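Local structure of 2S Albumin protein (Dolichos, 6IX1) at residues Glu182-Arg193 and Leu205-Trp216. The protein is a seed albumin with a four-bladed hemopexin-type beta-propeller fold, probably serving in storage and possibly in binding small ligands. Residues are numbered along the deposited sequence; the frame is centred on the assembly and turned at random.
Sequences EAYLFKGAQYVR and LTGKVRPILDGW. With SO4 (sulfate ion), chain D.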
ATOM      1  N   GLU A 182      -6.311  -7.769   9.768  1.00  8.67           N
ATOM      2  CA  GLU A 182      -6.049  -6.356  10.077  1.00  8.49           C
ATOM      3  C   GLU A 182      -5.377  -5.668   8.874  1.00  6.44           C
ATOM      4  O   GLU A 182      -4.692  -6.283   8.063  1.00  6.73           O
ATOM      5  CB  GLU A 182      -5.260  -6.174  11.355  1.00  8.24           C
ATOM      6  CG  GLU A 182      -5.956  -6.761  12.529  1.00 10.39           C
ATOM      7  CD  GLU A 182      -5.338  -6.567  13.898  1.00 10.00           C
ATOM      8  OE1 GLU A 182      -4.243  -6.010  14.012  1.00 10.27           O
ATOM      9  OE2 GLU A 182      -6.004  -7.057  14.859  1.00 15.55           O
ATOM     10  N   ALA A 183      -5.533  -4.362   8.850  1.00  8.03           N
ATOM     11  CA  ALA A 183      -4.896  -3.508   7.853  1.00  7.49           C
ATOM     12  C   ALA A 183      -4.613  -2.159   8.452  1.00  7.10           C
ATOM     13  O   ALA A 183      -5.328  -1.750   9.364  1.00  8.41           O
ATOM     14  CB  ALA A 183      -5.751  -3.360   6.633  1.00  8.09           C
ATOM     15  N   TYR A 184      -3.619  -1.468   7.909  1.00  7.42           N
ATOM     16  CA  TYR A 184      -3.246  -0.120   8.352  1.00  6.96           C
ATOM     17  C   TYR A 184      -3.571   0.839   7.204  1.00  7.35           C
ATOM     18  O   TYR A 184      -3.173   0.592   6.074  1.00  6.83           O
ATOM     19  CB  TYR A 184      -1.758  -0.048   8.662  1.00  7.66           C
ATOM     20  CG  TYR A 184      -1.373  -0.801   9.864  1.00  6.39           C
ATOM     21  CD1 TYR A 184      -1.045  -2.134   9.795  1.00  7.58           C
ATOM     22  CD2 TYR A 184      -1.374  -0.204  11.111  1.00  8.51           C
ATOM     23  CE1 TYR A 184      -0.764  -2.851  10.952  1.00  7.86           C
ATOM     24  CE2 TYR A 184      -1.095  -0.915  12.262  1.00  7.20           C
ATOM     25  CZ  TYR A 184      -0.704  -2.236  12.186  1.00  7.87           C
ATOM     26  OH  TYR A 184      -0.432  -2.983  13.299  1.00  9.39           O
ATOM     27  N   LEU A 185      -4.276   1.919   7.557  1.00  6.74           N
ATOM     28  CA  LEU A 185      -4.655   2.956   6.552  1.00  6.88           C
ATOM     29  C   LEU A 185      -3.956   4.251   7.035  1.00  6.73           C
ATOM     30  O   LEU A 185      -3.990   4.599   8.206  1.00  8.45           O
ATOM     31  CB  LEU A 185      -6.178   3.195   6.535  1.00  8.20           C
ATOM     32  CG  LEU A 185      -7.044   1.943   6.436  1.00  8.20           C
ATOM     33  CD1 LEU A 185      -8.496   2.406   6.395  1.00  8.37           C
ATOM     34  CD2 LEU A 185      -6.735   1.167   5.149  1.00  9.12           C
ATOM     35  N   PHE A 186      -3.353   4.915   6.081  1.00  6.82           N
ATOM     36  CA  PHE A 186      -2.616   6.155   6.353  1.00  7.07           C
ATOM     37  C   PHE A 186      -3.206   7.296   5.504  1.00  7.13           C
ATOM     38  O   PHE A 186      -3.526   7.112   4.357  1.00  8.27           O
ATOM     39  CB  PHE A 186      -1.143   6.002   5.941  1.00  6.83           C
ATOM     40  CG  PHE A 186      -0.411   4.924   6.683  1.00  6.47           C
ATOM     41  CD1 PHE A 186      -0.418   3.632   6.289  1.00  7.10           C
ATOM     42  CD2 PHE A 186       0.226   5.202   7.848  1.00  7.40           C
ATOM     43  CE1 PHE A 186       0.222   2.651   7.044  1.00  7.57           C
ATOM     44  CE2 PHE A 186       0.848   4.288   8.675  1.00  7.93           C
ATOM     45  CZ  PHE A 186       0.852   2.986   8.237  1.00  7.98           C
ATOM     46  N   LYS A 187      -3.294   8.458   6.096  1.00  8.53           N
ATOM     47  CA  LYS A 187      -3.825   9.654   5.416  1.00  9.39           C
ATOM     48  C   LYS A 187      -3.116  10.859   6.044  1.00 10.44           C
ATOM     49  O   LYS A 187      -3.293  11.121   7.255  1.00 11.59           O
ATOM     50  CB  LYS A 187      -5.343   9.769   5.561  1.00 12.24           C
ATOM     51  CG  LYS A 187      -6.025  11.036   5.051  1.00 15.90           C
ATOM     52  CD  LYS A 187      -5.951  11.081   3.622  1.00 17.36           C
ATOM     53  CE  LYS A 187      -7.045  11.954   2.966  1.00 18.89           C
ATOM     54  NZ  LYS A 187      -8.539  11.693   3.134  1.00 22.30           N
ATOM     55  N   GLY A 188      -2.294  11.504   5.235  1.00 11.15           N
ATOM     56  CA  GLY A 188      -1.419  12.559   5.729  1.00 11.44           C
ATOM     57  C   GLY A 188      -0.626  12.124   6.931  1.00 10.74           C
ATOM     58  O   GLY A 188      -0.001  11.054   6.864  1.00 12.39           O
ATOM     59  N   ALA A 189      -0.793  12.867   8.007  1.00  9.36           N
ATOM     60  CA  ALA A 189      -0.034  12.668   9.263  1.00 11.23           C
ATOM     61  C   ALA A 189      -0.581  11.528  10.141  1.00 11.25           C
ATOM     62  O   ALA A 189       0.072  11.171  11.148  1.00 10.93           O
ATOM     63  CB  ALA A 189      -0.109  13.977  10.021  1.00 15.80           C
ATOM     64  N   GLN A 190      -1.713  10.955   9.773  1.00 11.98           N
ATOM     65  CA  GLN A 190      -2.528  10.100  10.675  1.00 11.77           C
ATOM     66  C   GLN A 190      -2.649   8.695  10.073  1.00  8.65           C
ATOM     67  O   GLN A 190      -2.455   8.449   8.873  1.00  8.08           O
ATOM     68  CB  GLN A 190      -3.969  10.629  10.815  1.00 15.94           C
ATOM     69  CG  GLN A 190      -4.216  11.904  11.562  1.00 19.12           C
ATOM     70  CD  GLN A 190      -5.669  12.279  11.434  1.00 16.29           C
ATOM     71  OE1 GLN A 190      -6.311  12.175  10.347  1.00 24.09           O
ATOM     72  NE2 GLN A 190      -6.141  12.755  12.549  1.00 22.30           N
ATOM     73  N   TYR A 191      -3.001   7.802  10.948  1.00  7.75           N
ATOM     74  CA  TYR A 191      -3.320   6.434  10.549  1.00  8.41           C
ATOM     75  C   TYR A 191      -4.386   5.815  11.434  1.00  7.18           C
ATOM     76  O   TYR A 191      -4.692   6.325  12.508  1.00  7.99           O
ATOM     77  CB  TYR A 191      -2.094   5.512  10.546  1.00  8.52           C
ATOM     78  CG  TYR A 191      -1.672   4.889  11.862  1.00  8.62           C
ATOM     79  CD1 TYR A 191      -1.221   5.663  12.897  1.00  8.82           C
ATOM     80  CD2 TYR A 191      -1.882   3.561  12.082  1.00  8.25           C
ATOM     81  CE1 TYR A 191      -0.843   5.094  14.102  1.00  7.89           C
ATOM     82  CE2 TYR A 191      -1.488   2.936  13.251  1.00  9.42           C
ATOM     83  CZ  TYR A 191      -0.948   3.733  14.244  1.00  9.63           C
ATOM     84  OH  TYR A 191      -0.464   3.238  15.427  1.00 12.57           O
ATOM     85  N   VAL A 192      -4.911   4.718  10.985  1.00  7.32           N
ATOM     86  CA  VAL A 192      -5.762   3.852  11.788  1.00  7.95           C
ATOM     87  C   VAL A 192      -5.546   2.394  11.409  1.00  6.80           C
ATOM     88  O   VAL A 192      -5.153   2.103  10.296  1.00  8.00           O
ATOM     89  CB  VAL A 192      -7.248   4.235  11.622  1.00  9.17           C
ATOM     90  CG1 VAL A 192      -7.789   3.875  10.244  1.00 10.78           C
ATOM     91  CG2 VAL A 192      -8.111   3.710  12.748  1.00 11.40           C
ATOM     92  N   ARG A 193      -5.804   1.544  12.405  1.00  7.37           N
ATOM     93  CA  ARG A 193      -5.744   0.116  12.207  1.00  7.12           C
ATOM     94  C   ARG A 193      -7.181  -0.372  12.176  1.00  7.67           C
ATOM     95  O   ARG A 193      -7.964  -0.019  13.045  1.00  9.07           O
ATOM     96  CB  ARG A 193      -4.943  -0.555  13.291  1.00  7.60           C
ATOM     97  CG  ARG A 193      -4.891  -2.072  13.170  1.00  8.66           C
ATOM     98  CD  ARG A 193      -3.841  -2.706  14.010  1.00 10.79           C
ATOM     99  NE  ARG A 193      -3.990  -2.374  15.412  1.00 12.24           N
ATOM    100  CZ  ARG A 193      -3.779  -3.186  16.471  1.00 12.59           C
ATOM    101  NH1 ARG A 193      -3.639  -4.494  16.304  1.00 12.57           N
ATOM    102  NH2 ARG A 193      -3.733  -2.678  17.697  1.00 12.97           N
ATOM    103  N   LEU A 205     -12.768  -0.686  13.908  1.00 10.84           N
ATOM    104  CA  LEU A 205     -11.533   0.072  14.189  1.00 12.99           C
ATOM    105  C   LEU A 205     -10.861  -0.627  15.340  1.00 14.40           C
ATOM    106  O   LEU A 205     -11.524  -0.838  16.384  1.00 21.54           O
ATOM    107  CB  LEU A 205     -11.775   1.518  14.588  1.00 16.02           C
ATOM    108  CG  LEU A 205     -12.473   2.273  13.499  1.00 15.57           C
ATOM    109  CD1 LEU A 205     -12.628   3.749  13.795  1.00 19.21           C
ATOM    110  CD2 LEU A 205     -11.848   2.162  12.151  1.00 14.97           C
ATOM    111  N   THR A 206      -9.582  -0.854  15.232  1.00 12.43           N
ATOM    112  CA  THR A 206      -8.795  -1.409  16.354  1.00 12.63           C
ATOM    113  C   THR A 206      -8.140  -0.175  16.975  1.00 14.53           C
ATOM    114  O   THR A 206      -7.179   0.319  16.339  1.00 18.24           O
ATOM    115  CB  THR A 206      -7.826  -2.497  15.907  1.00 15.13           C
ATOM    116  OG1 THR A 206      -8.449  -3.484  15.106  1.00 23.58           O
ATOM    117  CG2 THR A 206      -7.113  -3.089  17.121  1.00 16.01           C
ATOM    118  N   GLY A 207      -8.641   0.355  18.096  1.00 16.78           N
ATOM    119  CA  GLY A 207      -8.115   1.618  18.658  1.00 21.32           C
ATOM    120  C   GLY A 207      -8.611   2.864  17.963  1.00 18.33           C
ATOM    121  O   GLY A 207      -9.704   2.782  17.375  1.00 20.20           O
ATOM    122  N   LYS A 208      -7.822   3.938  17.908  1.00 15.26           N
ATOM    123  CA  LYS A 208      -8.282   5.275  17.495  1.00 13.11           C
ATOM    124  C   LYS A 208      -7.513   5.680  16.217  1.00 13.57           C
ATOM    125  O   LYS A 208      -6.350   5.247  16.028  1.00 15.08           O
ATOM    126  CB  LYS A 208      -8.139   6.287  18.653  1.00 18.28           C
ATOM    127  CG  LYS A 208      -8.869   5.874  19.924  1.00 21.40           C
ATOM    128  CD  LYS A 208      -8.079   5.967  21.233  1.00 29.20           C
ATOM    129  CE  LYS A 208      -6.889   5.017  21.166  1.00 26.50           C
ATOM    130  NZ  LYS A 208      -6.970   3.776  21.983  1.00 18.93           N
ATOM    131  N   VAL A 209      -8.025   6.641  15.473  1.00 10.99           N
ATOM    132  CA  VAL A 209      -7.251   7.450  14.496  1.00 12.24           C
ATOM    133  C   VAL A 209      -6.247   8.272  15.276  1.00 13.33           C
ATOM    134  O   VAL A 209      -6.627   8.927  16.304  1.00 16.50           O
ATOM    135  CB  VAL A 209      -8.163   8.329  13.643  1.00 11.83           C
ATOM    136  CG1 VAL A 209      -7.327   9.163  12.722  1.00 14.19           C
ATOM    137  CG2 VAL A 209      -9.199   7.498  12.877  1.00 12.20           C
ATOM    138  N   ARG A 210      -4.986   8.216  14.880  1.00 10.62           N
ATOM    139  CA  ARG A 210      -3.927   8.898  15.632  1.00 12.07           C
ATOM    140  C   ARG A 210      -2.780   9.220  14.711  1.00  9.01           C
ATOM    141  O   ARG A 210      -2.621   8.700  13.634  1.00  9.31           O
ATOM    142  CB  ARG A 210      -3.453   8.005  16.778  1.00 21.07           C
ATOM    143  CG  ARG A 210      -2.799   6.743  16.296  1.00 21.07           C
ATOM    144  CD  ARG A 210      -2.750   5.601  17.298  1.00 27.72           C
ATOM    145  NE  ARG A 210      -1.767   5.820  18.347  1.00 26.80           N
ATOM    146  CZ  ARG A 210      -1.044   4.871  18.895  1.00 22.60           C
ATOM    147  NH1 ARG A 210      -1.080   3.621  18.459  1.00 18.25           N
ATOM    148  NH2 ARG A 210      -0.241   5.191  19.864  1.00 23.51           N
ATOM    149  N   PRO A 211      -1.910  10.163  15.131  1.00  9.60           N
ATOM    150  CA  PRO A 211      -0.728  10.492  14.357  1.00  9.11           C
ATOM    151  C   PRO A 211       0.204   9.278  14.190  1.00  8.57           C
ATOM    152  O   PRO A 211       0.404   8.473  15.140  1.00  8.83           O
ATOM    153  CB  PRO A 211      -0.023  11.572  15.178  1.00 10.15           C
ATOM    154  CG  PRO A 211      -1.164  12.210  15.960  1.00 12.16           C
ATOM    155  CD  PRO A 211      -2.033  11.006  16.336  1.00 13.54           C
ATOM    156  N   ILE A 212       0.705   9.110  12.992  1.00  8.10           N
ATOM    157  CA  ILE A 212       1.628   7.997  12.653  1.00  8.16           C
ATOM    158  C   ILE A 212       2.744   7.969  13.673  1.00  8.84           C
ATOM    159  O   ILE A 212       3.095   6.899  14.150  1.00 10.50           O
ATOM    160  CB  ILE A 212       2.174   8.242  11.255  1.00  8.34           C
ATOM    161  CG1 ILE A 212       1.079   8.061  10.179  1.00  8.84           C
ATOM    162  CG2 ILE A 212       3.327   7.279  10.987  1.00 10.44           C
ATOM    163  CD1 ILE A 212       1.407   8.601   8.805  1.00 11.64           C
ATOM    164  N   LEU A 213       3.366   9.131  13.957  1.00  8.71           N
ATOM    165  CA  LEU A 213       4.560   9.129  14.831  1.00  9.78           C
ATOM    166  C   LEU A 213       4.208   8.774  16.264  1.00 10.71           C
ATOM    167  O   LEU A 213       5.108   8.432  17.039  1.00 13.46           O
ATOM    168  CB  LEU A 213       5.249  10.464  14.676  1.00 10.82           C
ATOM    169  CG  LEU A 213       5.858  10.692  13.303  1.00 12.29           C
ATOM    170  CD1 LEU A 213       6.613  12.009  13.324  1.00 15.19           C
ATOM    171  CD2 LEU A 213       6.755   9.517  12.920  1.00 13.63           C
ATOM    172  N   ASP A 214       2.958   8.826  16.663  1.00  9.62           N
ATOM    173  CA  ASP A 214       2.591   8.321  17.982  1.00  9.82           C
ATOM    174  C   ASP A 214       2.558   6.801  18.044  1.00  9.39           C
ATOM    175  O   ASP A 214       2.924   6.196  19.047  1.00 12.22           O
ATOM    176  CB  ASP A 214       1.283   8.946  18.443  1.00 11.24           C
ATOM    177  CG  ASP A 214       1.455  10.477  18.658  1.00 17.13           C
ATOM    178  OD1 ASP A 214       2.553  10.944  18.913  1.00 20.51           O
ATOM    179  OD2 ASP A 214       0.522  11.213  18.523  1.00 24.51           O
ATOM    180  N   GLY A 215       2.073   6.181  16.979  1.00  8.49           N
ATOM    181  CA  GLY A 215       1.979   4.704  16.937  1.00  8.83           C
ATOM    182  C   GLY A 215       3.238   4.007  16.429  1.00  8.23           C
ATOM    183  O   GLY A 215       3.482   2.866  16.753  1.00  9.25           O
ATOM    184  N   TRP A 216       4.010   4.762  15.653  1.00  8.10           N
ATOM    185  CA  TRP A 216       5.234   4.274  14.952  1.00  8.16           C
ATOM    186  C   TRP A 216       6.410   5.194  15.252  1.00  7.98           C
ATOM    187  O   TRP A 216       6.964   5.854  14.387  1.00  8.61           O
ATOM    188  CB  TRP A 216       4.963   4.248  13.448  1.00  8.27           C
ATOM    189  CG  TRP A 216       3.898   3.248  13.082  1.00  8.64           C
ATOM    190  CD1 TRP A 216       2.533   3.424  13.165  1.00 10.65           C
ATOM    191  CD2 TRP A 216       4.076   1.977  12.459  1.00  7.64           C
ATOM    192  NE1 TRP A 216       1.879   2.316  12.712  1.00 10.52           N
ATOM    193  CE2 TRP A 216       2.794   1.410  12.252  1.00  7.70           C
ATOM    194  CE3 TRP A 216       5.189   1.297  11.976  1.00  7.18           C
ATOM    195  CZ2 TRP A 216       2.615   0.189  11.642  1.00  9.22           C
ATOM    196  CZ3 TRP A 216       5.020   0.067  11.425  1.00  8.27           C
ATOM    197  CH2 TRP A 216       3.762  -0.483  11.243  1.00  8.88           C
TER
HETATM  198  S   SO4 D 301      -0.669  -0.262  15.979  1.00  8.85           S
HETATM  199  O1  SO4 D 301      -0.323  -0.198  17.356  1.00 10.99           O
HETATM  200  O2  SO4 D 301      -0.665  -1.641  15.628  1.00 10.66           O
HETATM  201  O3  SO4 D 301       0.267   0.386  15.214  1.00 10.82           O
HETATM  202  O4  SO4 D 301      -1.949   0.321  15.692  1.00 12.92           O
HETATM  203  O   HOH W   1       2.615  11.568  12.559  1.00 11.27           O
HETATM  204  O   HOH W   2      -5.769   2.417  15.172  1.00 11.42           O
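Tyr-191 and Trp-216 form the tight side of this contact: the indole turns its NE1 edge onto the phenol face, 3.5 Å from NE1 to Tyr-191 CE2, planes at 76°. The same indole presents CZ2 to the face of Tyr-184, a second T-shaped pair, and Phe-18 of the first propeller blade joins it edge-to-face. Tyr-191 takes the crowded rotamer between backbone N and carbonyl carbon (chi1 83°), which lays its ring alongside Arg-210, with CE1 3.4 Å from Arg-210 CG. Backbone bonds between Tyr-191 and Arg-210 fix the outermost strand of the blade, and Ile-212 N, opening the short helix, donates to Ala-189 O at 2.8 Å. Towards Thr-206 and Lys-208 the contact opens to solvent: Thr-206 N still donates to Arg-193 O, but water 2 bridges Arg-193 N to Thr-206 O and Lys-208 O. Here the Arg-193 guanidinium lies between Thr-206 CG2, 3.4 Å from CZ, and sulfate O2 over its opposite face, while NH1 makes a salt bridge with Glu-182 OE1 at 2.8 Å. A leucine at Arg-193 would probably leave the Glu-182 carboxylate without its counter-charge. Tyr-184 OH and Tyr-191 OH both donate to the sulfate, probably from the crystallisation liquor; with two arginines nearby, the chemistry is consistent with a site suited to anions.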